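Local coordinates for protein pectate lyase (Pectobacterium carotovorum, PDB 4U49) that probably cleaves polygalacturonate and methylated pectins by calcium-dependent elimination within the chain, as a secreted lyase of polysaccharide lyase family 3, at residues A126-K131 / P155-E160. Sequence-based numbering, arbitrary orientation.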
loop_
_atom_site.group_PDB
_atom_site.type_symbol
_atom_site.label_atom_id
_atom_site.label_comp_id
_atom_site.label_asym_id
_atom_site.label_seq_id
_atom_site.Cartn_x
_atom_site.Cartn_y
_atom_site.Cartn_z
ATOM N N ALA A 126 18.891 4.934 4.374
ATOM C CA ALA A 126 18.094 6.029 3.835
ATOM C C ALA A 126 18.727 6.562 2.554
ATOM O O ALA A 126 19.914 6.882 2.524
ATOM C CB ALA A 126 17.944 7.141 4.861
ATOM N N GLY A 127 17.930 6.635 1.492
ATOM C CA GLY A 127 18.400 7.139 0.214
ATOM C C GLY A 127 19.072 6.091 -0.658
ATOM O O GLY A 127 19.584 6.409 -1.729
ATOM N N ALA A 128 19.060 4.841 -0.205
ATOM C CA ALA A 128 19.745 3.759 -0.910
ATOM C C ALA A 128 19.167 3.496 -2.296
ATOM O O ALA A 128 17.974 3.687 -2.535
ATOM C CB ALA A 128 19.698 2.481 -0.083
ATOM N N VAL A 129 20.032 3.059 -3.206
ATOM C CA VAL A 129 19.607 2.577 -4.512
ATOM C C VAL A 129 19.918 1.088 -4.594
ATOM O O VAL A 129 21.078 0.680 -4.550
ATOM C CB VAL A 129 20.296 3.325 -5.669
ATOM C CG1 VAL A 129 19.889 2.722 -7.003
ATOM C CG2 VAL A 129 19.954 4.803 -5.629
ATOM N N ILE A 130 18.870 0.280 -4.696
ATOM C CA ILE A 130 19.005 -1.168 -4.651
ATOM C C ILE A 130 18.652 -1.769 -6.004
ATOM O O ILE A 130 17.583 -1.492 -6.550
ATOM C CB ILE A 130 18.107 -1.765 -3.558
ATOM C CG1 ILE A 130 18.466 -1.165 -2.196
ATOM C CG2 ILE A 130 18.220 -3.278 -3.533
ATOM C CD1 ILE A 130 17.442 -1.439 -1.121
ATOM N N LYS A 131 19.555 -2.583 -6.545
ATOM C CA LYS A 131 19.400 -3.103 -7.903
ATOM C C LYS A 131 19.453 -4.625 -7.983
ATOM O O LYS A 131 20.328 -5.257 -7.389
ATOM C CB LYS A 131 20.483 -2.530 -8.820
ATOM C CG LYS A 131 20.938 -1.126 -8.474
ATOM C CD LYS A 131 22.155 -0.744 -9.301
ATOM C CE LYS A 131 23.047 0.239 -8.558
ATOM N NZ LYS A 131 22.608 1.648 -8.756
ATOM N N PRO A 155 13.589 10.151 -2.935
ATOM C CA PRO A 155 13.025 8.907 -2.404
ATOM C C PRO A 155 13.831 8.401 -1.212
ATOM O O PRO A 155 15.050 8.572 -1.187
ATOM C CB PRO A 155 13.117 7.940 -3.588
ATOM C CG PRO A 155 14.189 8.501 -4.458
ATOM C CD PRO A 155 14.133 9.988 -4.293
ATOM N N VAL A 156 13.159 7.805 -0.232
ATOM C CA VAL A 156 13.846 7.179 0.890
ATOM C C VAL A 156 14.531 5.910 0.393
ATOM O O VAL A 156 15.597 5.530 0.875
ATOM C CB VAL A 156 12.877 6.853 2.047
ATOM C CG1 VAL A 156 13.613 6.184 3.204
ATOM C CG2 VAL A 156 12.178 8.120 2.522
ATOM N N ILE A 157 13.910 5.267 -0.591
ATOM C CA ILE A 157 14.456 4.063 -1.204
ATOM C C ILE A 157 14.193 4.069 -2.706
ATOM O O ILE A 157 13.078 4.358 -3.142
ATOM C CB ILE A 157 13.842 2.780 -0.594
ATOM C CG1 ILE A 157 14.258 2.615 0.870
ATOM C CG2 ILE A 157 14.257 1.556 -1.395
ATOM C CD1 ILE A 157 15.701 2.208 1.051
ATOM N N THR A 158 15.219 3.755 -3.493
ATOM C CA THR A 158 15.052 3.568 -4.930
ATOM C C THR A 158 15.288 2.106 -5.292
ATOM O O THR A 158 16.298 1.512 -4.909
ATOM C CB THR A 158 16.009 4.460 -5.752
ATOM O OG1 THR A 158 15.691 5.837 -5.529
ATOM C CG2 THR A 158 15.879 4.155 -7.242
ATOM N N LEU A 159 14.339 1.528 -6.018
ATOM C CA LEU A 159 14.432 0.140 -6.443
ATOM C C LEU A 159 14.607 0.056 -7.951
ATOM O O LEU A 159 13.809 0.603 -8.709
ATOM C CB LEU A 159 13.183 -0.642 -6.024
ATOM C CG LEU A 159 12.793 -0.635 -4.546
ATOM C CD1 LEU A 159 11.446 -1.317 -4.351
ATOM C CD2 LEU A 159 13.868 -1.305 -3.699
ATOM N N GLU A 160 15.656 -0.632 -8.384
ATOM C CA GLU A 160 15.849 -0.916 -9.798
ATOM C C GLU A 160 15.770 -2.416 -10.024
ATOM O O GLU A 160 16.735 -3.136 -9.761
ATOM C CB GLU A 160 17.186 -0.362 -10.287
ATOM C CG GLU A 160 17.270 1.151 -10.211
ATOM C CD GLU A 160 18.588 1.692 -10.724
ATOM O OE1 GLU A 160 19.592 0.952 -10.683
ATOM O OE2 GLU A 160 18.615 2.857 -11.171
HETATM O O HOH W 1 17.279 6.682 -3.517
#
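Glu-160 and Lys-131 stand side by side on the outward face of two parallel strands, 128-131 and 157-160. The stretched glutamate chain brings OE1 alongside the lysine chain, 3.3 Å from Lys-131 CG. The lysine bends back at its last torsion (chi4 -86°), which turns the ammonium toward the carboxylate. The resulting salt bridge is long, at 3.6 Å from Lys-131 NZ to Glu-160 OE1. Val-129 CG1 also touches the carboxylate, 4.1 Å from Glu-160 CD. The other valine branch, CG2, meets Thr-158 CB at 4.0 Å. Thr-158 OG1 sits beside its own backbone N (chi1 -64°), where it shares a water with Ala-128 O.

The other face is apolar. Ile-130 CB packs 4.3 Å from Leu-159 CD2, and Ala-128 CB meets Ile-157 CD1. Ile-157 and Leu-159 continue inward onto Ile-164.

Three nearly straight backbone hydrogen bonds join the strands: Thr-158 N to Ala-128 O, Ile-130 N to Thr-158 O, and Glu-160 N to Ile-130 O. A more bent hydrogen bond, Gly-127 N to Val-156 O at 2.7 Å, precedes them. Strand 178-182 pairs with the other edge of 157-160. Strand 128-131 is at the end of this parallel sheet within the chain. Such in-register stacking of short parallel strands from successive coils, with aliphatic side chains turned inward, is characteristic of the right-handed parallel beta-helix of pectate lyases.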